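Local coordinates for trehalose-6-phosphate phosphatase (Candida albicans, PDB 5DXI), which is a HAD-superfamily phosphatase whose structure holds a magnesium ion and a beryllium trifluoride ion, with glucose units bound between its core and its cap, at residues D119-Y124 against A180-R185; N132-R135 against L140-H143; W142-A147 against F154-C159; K158-L163 against V175-A180. All blocks are in the same frame, centred on the assembly; numbering follows the deposited sequence.

Interaction 1 of 4, residues D119-Y124 against A180-R185; sequences DIFKYY and ANIEVR. With GLC (alpha-D-glucopyranose), chain C.
F121 reaches from helix 113-126 to strand 181-186 and sets the end of its ring between I182 and V184. Its CB points toward the strand, and CG lies anti to the carbonyl carbon (chi1 -82°), which sends the ring from the helix to the strand. Along the ring, CE1 is the first atom to meet the strand, 4.1 Å from I182 CG2. CZ, at the end of the ring, goes deepest: it lies 3.9 Å from I182 CG2, 3.9 Å from the carbonyl oxygen of I182 and 4.1 Å from V184 CG2. V184 CG2 and the I182 carbonyl oxygen approach the ring obliquely, and nothing polar is exchanged across this interface. The two helices and four antiparallel strands to which these residues belong follow one another as helix, strand, strand, helix, strand, strand, the order of a C2B-type cap in the HAD superfamily. F121 therefore binds helix 113-126 to the helix-covered face of the cap sheet, where W142, L140 and L163 also meet its ring. Alternation along the strand turns E183 the other way, toward the bound glucose of chain C. The modelled separation of 2.4 Å between E183 OE2 and O4 of that glucose is very short, so its exact length is doubtful, although a hydrogen bond donated by O4 fits the arrangement. E183 OE1 forms a salt bridge with K136, whose amino group also bonds the sugar.

Interaction 2 of 4, residues N132-R135 against L140-H143; sequences NIER and LTWH. With GLC (alpha-D-glucopyranose), chain C.
E134 and H143 are brought together by differing first torsions: E134 CG is anti to the backbone N (chi1 -179°) at the start of an extended chain, whereas H143 CG is anti to its carbonyl carbon. The imidazole consequently presents NE2 to E134 OE1 at 2.9 Å in a nearly straight bond (172° at the hydrogen). OE1 lies close to the ring plane, but is itself approached on its anti side and from out of the carboxylate plane. E134 OE1 also accepts O3 of the chain C glucose at 2.6 Å, and O2 more weakly, an arrangement consistent with the histidine steadying the carboxylate that accepts the sugar hydroxyls. N132 runs alongside H143, with its amide and the ring only 10° apart and OD1 3.5 Å from H143 CB. On the other face, I133 CG1 meets the indole edge at W142 CD1, 4.0 Å away, and R135 CG packs on L140 CD2 while its guanidinium pairs with D118. Backbone bonds join N132 with H143 in both directions, and likewise E134 with T141, including E134 N to T141 O at 2.7 Å. This is an antiparallel beta hairpin at the margin of the cap sheet, contributing E134, T141 and H143 to the glycan pocket.

Interaction 3 of 4, residues W142-A147 against F154-C159; sequences WHYRRA and FQAEKC. With GLC (alpha-D-glucopyranose), chain B; GLC (alpha-D-glucopyranose), chain C.
A156 receives two aromatic side chains at once. Its CB sits over one face of the Y144 ring, 3.5 Å from CZ, in a close methyl-to-face contact of CH-pi type. W142 arrives differently, edge first: CZ3 lies 3.8 Å from A156 CA, which is near the indole plane. The indole edge thus reaches the helix backbone, while the phenol ring rests on the alanine methyl. Around this centre, W142 CH2 touches Q155 CB at 4.2 Å, and one helical turn on from Q155, C159 SG approaches the six-membered ring obliquely, 5.3 Å from its centroid and 32° off the normal, a sulfur-aromatic contact. The contact joins the end of strand 140-143 to helix 149-165, the second helix on the apolar face of the HAD cap sheet. Further out, Y144 CB lies over one face of the W142 indole, offset toward its rim, which probably steadies both side chains. Y144 CG lies between its own N and carbonyl carbon (chi1 59°), which folds the phenol back toward the helix as the chain leaves the sheet. I182 packs against W142, and the backbone of Y144 bonds to that of A180. A type I turn from Y144 to A147 follows, closed by A147 N to Y144 O at 3.2 Å. It carries R145 to the ligand side, where R145 NE donates to O3 of the chain B glucose at 2.8 Å. NH2 adds a weaker bond to the same oxygen.

Interaction 4 of 4, residues K158-L163 against V175-A180; sequences KCMKEL and VMAGKA. With GLC (alpha-D-glucopyranose), chain B.
M160 and V175 pass each other in opposite directions, the thioether running toward the strand and the valine branches toward the helix. The methionine chain bends at both chi2 (-71°) and chi3 (-55°), and this hooked shape brings its end down on the strand although its CB does not point there. SD touches V175 CG1 at 3.7 Å, and CE follows onto the same methyl at 3.8 Å. The sulfur also reaches A177 CB, 4.1 Å away, so it spans two residues whose side chains lie on the same side of the strand, with M176 between them facing away. L163 meets V175 at an oblique angle instead: its CB lies 3.9 Å from V175 CG2, and its CD1 lies 4.0 Å from V175 CG1. V175 CG1 is therefore shared by the methionine and the leucine, while CG2 meets L163 CB. Helix 149-165 here covers strand 173-178, an outermost strand of the four-stranded cap sheet; residues 158-163 of the helix run nearly antiparallel to residues 175-178 of the strand (166°). I182, on the neighbouring strand, extends the apolar layer beneath both M160 and L163. Beyond the strand, the turn at K179 and A180 leads into strand 181-186 and reaches the ligand. The carbonyl oxygen of K179 accepts two adjacent hydroxyls of the chain B glucose, O2 at 2.9 Å and O3 at 3.1 Å. The amino group of K179 forms a salt bridge with D233 of the magnesium site, and its backbone N bonds to D234, tying this turn of the cap to the core domain that carries the metal.

All four contacts belong to the cap and use its one antiparallel sheet. Interactions 1 and 3 are buried and apolar, each seating a helix on the same sheet face, and they meet through I182 and W142. Interaction 4 uses the helix of interaction 3 but covers an outer strand, where burial is only partial and M160 and V175 make most of the contact. Interaction 2 differs in kind: it joins strand to strand, held mainly by backbone hydrogen bonds, with apolar pairs on one face. E183 and E134 bond the chain C glucose from the opposite face of the sheet, while R145 and K179 bond the chain B glucose from turns beside it.

Interaction 1 of 4, residues D119-Y124 against A180-R185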
# COMPACT_ATOMS: atom_id res chain seq x y z
N ASP A 119 2.57 -19.69 16.76
CA ASP A 119 3.50 -20.55 17.48
C ASP A 119 4.94 -20.32 17.04
O ASP A 119 5.85 -20.25 17.86
CB ASP A 119 3.13 -22.02 17.28
CG ASP A 119 1.90 -22.42 18.08
OD1 ASP A 119 1.43 -21.61 18.90
OD2 ASP A 119 1.40 -23.55 17.88
N ILE A 120 5.14 -20.18 15.74
CA ILE A 120 6.48 -19.97 15.22
C ILE A 120 6.99 -18.59 15.65
O ILE A 120 8.15 -18.45 16.06
CB ILE A 120 6.51 -20.14 13.69
CG1 ILE A 120 6.23 -21.60 13.34
CG2 ILE A 120 7.84 -19.68 13.11
CD1 ILE A 120 5.99 -21.87 11.86
N PHE A 121 6.12 -17.58 15.59
CA PHE A 121 6.47 -16.22 15.99
C PHE A 121 6.80 -16.16 17.49
O PHE A 121 7.68 -15.41 17.90
CB PHE A 121 5.33 -15.24 15.67
CG PHE A 121 5.32 -14.75 14.23
CD1 PHE A 121 6.43 -14.94 13.41
CD2 PHE A 121 4.20 -14.11 13.71
CE1 PHE A 121 6.42 -14.50 12.09
CE2 PHE A 121 4.18 -13.66 12.38
CZ PHE A 121 5.29 -13.86 11.58
N LYS A 122 6.08 -16.94 18.30
CA LYS A 122 6.34 -16.95 19.73
C LYS A 122 7.75 -17.46 20.04
O LYS A 122 8.44 -16.94 20.93
CB LYS A 122 5.30 -17.80 20.47
CG LYS A 122 3.98 -17.08 20.69
CD LYS A 122 2.96 -17.98 21.37
CE LYS A 122 1.75 -17.20 21.82
NZ LYS A 122 0.61 -18.10 22.16
N TYR A 123 8.19 -18.47 19.30
CA TYR A 123 9.54 -19.00 19.43
C TYR A 123 10.61 -17.96 19.12
O TYR A 123 11.58 -17.81 19.86
CB TYR A 123 9.73 -20.23 18.53
CG TYR A 123 11.15 -20.76 18.47
CD1 TYR A 123 11.62 -21.66 19.41
CD2 TYR A 123 12.00 -20.39 17.43
CE1 TYR A 123 12.92 -22.15 19.35
CE2 TYR A 123 13.30 -20.87 17.35
CZ TYR A 123 13.75 -21.76 18.31
OH TYR A 123 15.03 -22.25 18.24
N TYR A 124 10.44 -17.24 18.01
CA TYR A 124 11.45 -16.27 17.62
C TYR A 124 11.35 -15.00 18.44
O TYR A 124 12.34 -14.29 18.61
CB TYR A 124 11.36 -15.97 16.12
CG TYR A 124 11.89 -17.11 15.28
CD1 TYR A 124 13.25 -17.23 15.03
CD2 TYR A 124 11.03 -18.08 14.77
CE1 TYR A 124 13.74 -18.27 14.28
CE2 TYR A 124 11.52 -19.12 14.01
CZ TYR A 124 12.88 -19.22 13.77
OH TYR A 124 13.36 -20.26 13.02
N ALA A 180 11.66 -4.20 9.02
CA ALA A 180 11.85 -4.71 10.38
C ALA A 180 10.64 -5.53 10.84
O ALA A 180 10.23 -5.45 12.01
CB ALA A 180 12.13 -3.55 11.37
N ASN A 181 10.05 -6.28 9.91
CA ASN A 181 8.97 -7.19 10.29
C ASN A 181 8.89 -8.42 9.41
O ASN A 181 9.57 -8.53 8.38
CB ASN A 181 7.60 -6.44 10.29
CG ASN A 181 7.02 -6.19 8.87
OD1 ASN A 181 7.04 -7.05 8.00
ND2 ASN A 181 6.50 -4.99 8.65
N ILE A 182 8.09 -9.38 9.84
CA ILE A 182 7.65 -10.45 8.97
C ILE A 182 6.13 -10.42 9.04
O ILE A 182 5.57 -10.28 10.12
CB ILE A 182 8.18 -11.83 9.40
CG1 ILE A 182 9.70 -11.88 9.24
CG2 ILE A 182 7.58 -12.94 8.53
CD1 ILE A 182 10.32 -13.12 9.83
N GLU A 183 5.45 -10.54 7.92
CA GLU A 183 4.01 -10.57 7.92
C GLU A 183 3.56 -11.79 7.18
O GLU A 183 4.18 -12.18 6.24
CB GLU A 183 3.42 -9.30 7.29
CG GLU A 183 3.79 -7.99 7.98
CD GLU A 183 2.67 -6.98 8.02
OE1 GLU A 183 1.51 -7.36 8.06
OE2 GLU A 183 2.94 -5.79 8.04
N VAL A 184 2.49 -12.40 7.64
CA VAL A 184 1.89 -13.56 6.98
C VAL A 184 0.41 -13.33 6.70
O VAL A 184 -0.34 -12.91 7.58
CB VAL A 184 2.06 -14.84 7.82
CG1 VAL A 184 1.40 -16.02 7.12
CG2 VAL A 184 3.54 -15.13 8.06
N ARG A 185 -0.01 -13.58 5.47
CA ARG A 185 -1.40 -13.41 5.12
C ARG A 185 -1.71 -14.31 3.92
O ARG A 185 -0.78 -14.77 3.26
CB ARG A 185 -1.70 -11.94 4.83
CG ARG A 185 -0.95 -11.42 3.66
CD ARG A 185 -1.85 -10.74 2.65
NE ARG A 185 -1.02 -10.03 1.69
CZ ARG A 185 -0.35 -10.62 0.71
NH1 ARG A 185 -0.47 -11.93 0.52
NH2 ARG A 185 0.40 -9.90 -0.10
C1 GLC C . 3.13 -0.79 10.47
C2 GLC C . 2.21 -1.72 11.25
C3 GLC C . 2.04 -3.04 10.49
C4 GLC C . 1.54 -2.75 9.09
C5 GLC C . 2.51 -1.81 8.40
C6 GLC C . 1.97 -1.41 7.04
O1 GLC C . 4.45 -1.35 10.42
O2 GLC C . 2.77 -1.94 12.54
O3 GLC C . 1.10 -3.86 11.16
O4 GLC C . 1.43 -3.97 8.33
O5 GLC C . 2.66 -0.60 9.13
O6 GLC C . 0.78 -0.62 7.23

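Interaction 2 of 4, residues N132-R135 against L140-H143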
# COMPACT_ATOMS: atom_id res chain seq x y z
N ASN A 132 8.05 -8.12 19.10
CA ASN A 132 6.70 -8.48 19.54
C ASN A 132 5.80 -8.91 18.38
O ASN A 132 6.12 -8.67 17.21
CB ASN A 132 6.03 -7.34 20.30
CG ASN A 132 5.55 -6.23 19.39
OD1 ASN A 132 6.35 -5.52 18.79
ND2 ASN A 132 4.24 -6.04 19.33
N ILE A 133 4.69 -9.54 18.74
CA ILE A 133 3.75 -10.08 17.77
C ILE A 133 2.52 -9.19 17.69
O ILE A 133 1.95 -8.82 18.71
CB ILE A 133 3.30 -11.50 18.17
CG1 ILE A 133 4.47 -12.47 18.13
CG2 ILE A 133 2.16 -11.99 17.27
CD1 ILE A 133 4.16 -13.81 18.77
N GLU A 134 2.12 -8.84 16.47
CA GLU A 134 0.87 -8.10 16.27
C GLU A 134 -0.13 -9.03 15.58
O GLU A 134 0.06 -9.42 14.43
CB GLU A 134 1.11 -6.85 15.43
CG GLU A 134 -0.14 -6.01 15.20
CD GLU A 134 0.09 -4.86 14.23
OE1 GLU A 134 1.20 -4.76 13.62
OE2 GLU A 134 -0.85 -4.06 14.07
N ARG A 135 -1.20 -9.36 16.29
CA ARG A 135 -2.25 -10.22 15.76
C ARG A 135 -3.39 -9.36 15.24
O ARG A 135 -4.15 -8.78 16.01
CB ARG A 135 -2.76 -11.19 16.83
CG ARG A 135 -1.72 -12.20 17.26
CD ARG A 135 -2.09 -12.92 18.55
NE ARG A 135 -0.95 -13.72 18.99
CZ ARG A 135 -0.04 -13.32 19.87
NH1 ARG A 135 -0.16 -12.13 20.46
NH2 ARG A 135 0.97 -14.12 20.18
N LEU A 140 -0.92 -11.67 10.36
CA LEU A 140 -0.12 -11.62 11.58
C LEU A 140 1.21 -10.96 11.28
O LEU A 140 1.77 -11.15 10.20
CB LEU A 140 0.12 -13.01 12.17
CG LEU A 140 -1.06 -13.65 12.90
CD1 LEU A 140 -1.91 -14.46 11.95
CD2 LEU A 140 -0.57 -14.50 14.07
N THR A 141 1.71 -10.18 12.23
CA THR A 141 2.94 -9.43 12.04
C THR A 141 3.92 -9.69 13.17
O THR A 141 3.56 -9.61 14.34
CB THR A 141 2.66 -7.91 11.97
OG1 THR A 141 1.71 -7.65 10.93
CG2 THR A 141 3.93 -7.14 11.68
N TRP A 142 5.16 -10.03 12.83
CA TRP A 142 6.20 -10.09 13.84
C TRP A 142 7.12 -8.88 13.68
O TRP A 142 7.76 -8.71 12.63
CB TRP A 142 6.99 -11.40 13.77
CG TRP A 142 8.05 -11.51 14.83
CD1 TRP A 142 7.86 -11.53 16.19
CD2 TRP A 142 9.46 -11.63 14.62
NE1 TRP A 142 9.07 -11.64 16.84
CE2 TRP A 142 10.07 -11.72 15.90
CE3 TRP A 142 10.27 -11.68 13.49
CZ2 TRP A 142 11.45 -11.84 16.06
CZ3 TRP A 142 11.64 -11.81 13.65
CH2 TRP A 142 12.22 -11.89 14.92
N HIS A 143 7.16 -8.05 14.71
CA HIS A 143 7.97 -6.83 14.72
C HIS A 143 9.31 -7.03 15.42
O HIS A 143 9.35 -7.57 16.52
CB HIS A 143 7.24 -5.70 15.45
CG HIS A 143 6.03 -5.17 14.74
ND1 HIS A 143 6.11 -4.25 13.71
CD2 HIS A 143 4.71 -5.41 14.93
CE1 HIS A 143 4.89 -3.95 13.31
NE2 HIS A 143 4.02 -4.64 14.03
C1 GLC C . 3.13 -0.79 10.47
C2 GLC C . 2.21 -1.72 11.25
C3 GLC C . 2.04 -3.04 10.49
C4 GLC C . 1.54 -2.75 9.09
C5 GLC C . 2.51 -1.81 8.40
C6 GLC C . 1.97 -1.41 7.04
O1 GLC C . 4.45 -1.35 10.42
O2 GLC C . 2.77 -1.94 12.54
O3 GLC C . 1.10 -3.86 11.16
O4 GLC C . 1.43 -3.97 8.33
O5 GLC C . 2.66 -0.60 9.13
O6 GLC C . 0.78 -0.62 7.23

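Interaction 3 of 4, residues W142-A147 against F154-C159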
# COMPACT_ATOMS: atom_id res chain seq x y z
N TRP A 142 5.16 -10.03 12.83
CA TRP A 142 6.20 -10.09 13.84
C TRP A 142 7.12 -8.88 13.68
O TRP A 142 7.76 -8.71 12.63
CB TRP A 142 6.99 -11.40 13.77
CG TRP A 142 8.05 -11.51 14.83
CD1 TRP A 142 7.86 -11.53 16.19
CD2 TRP A 142 9.46 -11.63 14.62
NE1 TRP A 142 9.07 -11.64 16.84
CE2 TRP A 142 10.07 -11.72 15.90
CE3 TRP A 142 10.27 -11.68 13.49
CZ2 TRP A 142 11.45 -11.84 16.06
CZ3 TRP A 142 11.64 -11.81 13.65
CH2 TRP A 142 12.22 -11.89 14.92
N HIS A 143 7.16 -8.05 14.71
CA HIS A 143 7.97 -6.83 14.72
C HIS A 143 9.31 -7.03 15.42
O HIS A 143 9.35 -7.57 16.52
CB HIS A 143 7.24 -5.70 15.45
CG HIS A 143 6.03 -5.17 14.74
ND1 HIS A 143 6.11 -4.25 13.71
CD2 HIS A 143 4.71 -5.41 14.93
CE1 HIS A 143 4.89 -3.95 13.31
NE2 HIS A 143 4.02 -4.64 14.03
N TYR A 144 10.40 -6.58 14.81
CA TYR A 144 11.70 -6.62 15.49
C TYR A 144 12.50 -5.33 15.37
O TYR A 144 13.72 -5.33 15.53
CB TYR A 144 12.54 -7.81 14.99
CG TYR A 144 12.86 -7.83 13.52
CD1 TYR A 144 14.04 -7.28 13.03
CD2 TYR A 144 11.99 -8.43 12.60
CE1 TYR A 144 14.34 -7.31 11.68
CE2 TYR A 144 12.30 -8.47 11.24
CZ TYR A 144 13.47 -7.90 10.78
OH TYR A 144 13.79 -7.91 9.44
N ARG A 145 11.81 -4.22 15.10
CA ARG A 145 12.48 -2.92 14.98
C ARG A 145 13.19 -2.55 16.29
O ARG A 145 14.31 -2.03 16.29
CB ARG A 145 11.48 -1.83 14.57
CG ARG A 145 12.08 -0.44 14.43
CD ARG A 145 11.13 0.49 13.69
NE ARG A 145 10.80 -0.04 12.36
CZ ARG A 145 11.59 0.03 11.29
NH1 ARG A 145 12.79 0.60 11.39
NH2 ARG A 145 11.20 -0.49 10.12
N ARG A 146 12.55 -2.84 17.42
CA ARG A 146 13.09 -2.47 18.73
C ARG A 146 14.20 -3.39 19.25
O ARG A 146 14.78 -3.12 20.29
CB ARG A 146 11.96 -2.45 19.75
CG ARG A 146 10.90 -1.39 19.51
CD ARG A 146 9.83 -1.51 20.57
NE ARG A 146 8.84 -0.43 20.55
CZ ARG A 146 7.56 -0.59 20.87
NH1 ARG A 146 7.11 -1.80 21.21
NH2 ARG A 146 6.72 0.44 20.85
N ALA A 147 14.47 -4.47 18.53
CA ALA A 147 15.53 -5.40 18.93
C ALA A 147 16.90 -4.92 18.47
O ALA A 147 17.00 -3.96 17.70
CB ALA A 147 15.26 -6.79 18.38
N PHE A 154 19.21 -11.56 12.13
CA PHE A 154 19.60 -12.96 12.12
C PHE A 154 18.39 -13.85 12.40
O PHE A 154 18.12 -14.80 11.66
CB PHE A 154 20.70 -13.23 13.14
CG PHE A 154 21.12 -14.68 13.22
CD1 PHE A 154 21.87 -15.25 12.20
CD2 PHE A 154 20.79 -15.46 14.31
CE1 PHE A 154 22.27 -16.57 12.26
CE2 PHE A 154 21.18 -16.78 14.39
CZ PHE A 154 21.92 -17.34 13.36
N GLN A 155 17.69 -13.56 13.49
CA GLN A 155 16.50 -14.32 13.86
C GLN A 155 15.41 -14.21 12.79
O GLN A 155 14.68 -15.18 12.53
CB GLN A 155 15.96 -13.86 15.21
CG GLN A 155 16.91 -14.13 16.35
CD GLN A 155 17.30 -15.59 16.44
OE1 GLN A 155 18.46 -15.90 16.72
NE2 GLN A 155 16.35 -16.49 16.20
N ALA A 156 15.30 -13.03 12.19
CA ALA A 156 14.32 -12.78 11.15
C ALA A 156 14.55 -13.67 9.95
O ALA A 156 13.60 -14.25 9.42
CB ALA A 156 14.35 -11.33 10.72
N GLU A 157 15.81 -13.79 9.55
CA GLU A 157 16.17 -14.56 8.37
C GLU A 157 15.82 -16.04 8.51
O GLU A 157 15.39 -16.68 7.54
CB GLU A 157 17.66 -14.43 8.06
CG GLU A 157 18.17 -15.44 7.04
CD GLU A 157 19.52 -15.04 6.46
OE1 GLU A 157 20.36 -14.51 7.21
OE2 GLU A 157 19.74 -15.29 5.25
N LYS A 158 15.96 -16.56 9.72
CA LYS A 158 15.72 -17.98 9.91
C LYS A 158 14.27 -18.24 10.31
O LYS A 158 13.77 -19.36 10.19
CB LYS A 158 16.70 -18.56 10.94
CG LYS A 158 18.17 -18.31 10.52
CD LYS A 158 18.80 -19.55 9.87
CE LYS A 158 19.37 -19.23 8.47
NZ LYS A 158 20.13 -17.94 8.41
N CYS A 159 13.59 -17.20 10.78
CA CYS A 159 12.15 -17.28 10.92
C CYS A 159 11.52 -17.35 9.53
O CYS A 159 10.63 -18.15 9.29
CB CYS A 159 11.60 -16.09 11.71
SG CYS A 159 9.80 -16.18 11.97
C1 GLC B . 5.40 -0.41 9.88
C2 GLC B . 6.80 -0.94 10.03
C3 GLC B . 7.19 -0.99 11.50
C4 GLC B . 7.07 0.40 12.12
C5 GLC B . 5.64 0.90 11.92
C6 GLC B . 5.44 2.32 12.42
O2 GLC B . 6.92 -2.25 9.48
O3 GLC B . 8.53 -1.49 11.61
O4 GLC B . 7.34 0.35 13.52
O5 GLC B . 5.31 0.87 10.52
O6 GLC B . 6.16 3.22 11.55
C1 GLC C . 3.13 -0.79 10.47
C2 GLC C . 2.21 -1.72 11.25
C3 GLC C . 2.04 -3.04 10.49
C4 GLC C . 1.54 -2.75 9.09
C5 GLC C . 2.51 -1.81 8.40
C6 GLC C . 1.97 -1.41 7.04
O1 GLC C . 4.45 -1.35 10.42
O2 GLC C . 2.77 -1.94 12.54
O3 GLC C . 1.10 -3.86 11.16
O4 GLC C . 1.43 -3.97 8.33
O5 GLC C . 2.66 -0.60 9.13
O6 GLC C . 0.78 -0.62 7.23

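Interaction 4 of 4, residues K158-L163 against V175-A180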
# COMPACT_ATOMS: atom_id res chain seq x y z
N LYS A 158 15.96 -16.56 9.72
CA LYS A 158 15.72 -17.98 9.91
C LYS A 158 14.27 -18.24 10.31
O LYS A 158 13.77 -19.36 10.19
CB LYS A 158 16.70 -18.56 10.94
CG LYS A 158 18.17 -18.31 10.52
CD LYS A 158 18.80 -19.55 9.87
CE LYS A 158 19.37 -19.23 8.47
NZ LYS A 158 20.13 -17.94 8.41
N CYS A 159 13.59 -17.20 10.78
CA CYS A 159 12.15 -17.28 10.92
C CYS A 159 11.52 -17.35 9.53
O CYS A 159 10.63 -18.15 9.29
CB CYS A 159 11.60 -16.09 11.71
SG CYS A 159 9.80 -16.18 11.97
N MET A 160 12.03 -16.52 8.62
CA MET A 160 11.56 -16.47 7.24
C MET A 160 11.70 -17.83 6.57
O MET A 160 10.79 -18.31 5.89
CB MET A 160 12.37 -15.45 6.44
CG MET A 160 12.02 -14.00 6.71
SD MET A 160 10.42 -13.53 6.03
CE MET A 160 10.67 -14.03 4.31
N LYS A 161 12.87 -18.44 6.76
CA LYS A 161 13.18 -19.75 6.22
C LYS A 161 12.21 -20.81 6.73
O LYS A 161 11.68 -21.61 5.96
CB LYS A 161 14.62 -20.13 6.59
CG LYS A 161 15.09 -21.49 6.11
CD LYS A 161 15.09 -21.60 4.60
CE LYS A 161 15.74 -22.90 4.13
NZ LYS A 161 15.55 -23.12 2.67
N GLU A 162 11.98 -20.81 8.04
CA GLU A 162 11.16 -21.83 8.67
C GLU A 162 9.69 -21.74 8.26
O GLU A 162 9.06 -22.76 8.00
CB GLU A 162 11.26 -21.74 10.19
CG GLU A 162 10.25 -22.63 10.91
CD GLU A 162 10.52 -22.75 12.39
OE1 GLU A 162 11.57 -22.25 12.86
OE2 GLU A 162 9.66 -23.33 13.10
N LEU A 163 9.16 -20.52 8.21
CA LEU A 163 7.79 -20.32 7.77
C LEU A 163 7.62 -20.81 6.35
O LEU A 163 6.64 -21.50 6.04
CB LEU A 163 7.40 -18.84 7.86
CG LEU A 163 7.21 -18.29 9.28
CD1 LEU A 163 7.17 -16.78 9.27
CD2 LEU A 163 5.91 -18.85 9.85
N VAL A 175 4.54 -15.18 2.80
CA VAL A 175 5.41 -14.74 3.90
C VAL A 175 6.20 -13.51 3.46
O VAL A 175 7.13 -13.62 2.66
CB VAL A 175 6.39 -15.86 4.36
CG1 VAL A 175 7.27 -15.36 5.50
CG2 VAL A 175 5.63 -17.11 4.80
N MET A 176 5.81 -12.35 3.97
CA MET A 176 6.35 -11.08 3.48
C MET A 176 7.38 -10.50 4.43
O MET A 176 7.07 -10.25 5.59
CB MET A 176 5.23 -10.04 3.31
CG MET A 176 4.36 -10.18 2.08
SD MET A 176 3.28 -8.73 1.88
CE MET A 176 2.24 -8.86 3.34
N ALA A 177 8.60 -10.28 3.95
CA ALA A 177 9.56 -9.52 4.73
C ALA A 177 9.22 -8.04 4.54
O ALA A 177 9.25 -7.53 3.42
CB ALA A 177 11.00 -9.82 4.30
N GLY A 178 8.92 -7.35 5.62
CA GLY A 178 8.63 -5.92 5.57
C GLY A 178 9.70 -5.19 6.35
O GLY A 178 10.62 -5.82 6.88
N LYS A 179 9.61 -3.87 6.40
CA LYS A 179 10.59 -3.09 7.16
C LYS A 179 10.59 -3.52 8.63
O LYS A 179 9.63 -3.28 9.36
CB LYS A 179 10.29 -1.60 7.02
CG LYS A 179 10.67 -1.05 5.62
CD LYS A 179 10.31 0.42 5.50
CE LYS A 179 10.76 1.01 4.17
NZ LYS A 179 10.27 2.42 4.07
N ALA A 180 11.66 -4.20 9.02
CA ALA A 180 11.85 -4.71 10.38
C ALA A 180 10.64 -5.53 10.84
O ALA A 180 10.23 -5.45 12.01
CB ALA A 180 12.13 -3.55 11.37
C1 GLC B . 5.40 -0.41 9.88
C2 GLC B . 6.80 -0.94 10.03
C3 GLC B . 7.19 -0.99 11.50
C4 GLC B . 7.07 0.40 12.12
C5 GLC B . 5.64 0.90 11.92
C6 GLC B . 5.44 2.32 12.42
O2 GLC B . 6.92 -2.25 9.48
O3 GLC B . 8.53 -1.49 11.61
O4 GLC B . 7.34 0.35 13.52
O5 GLC B . 5.31 0.87 10.52
O6 GLC B . 6.16 3.22 11.55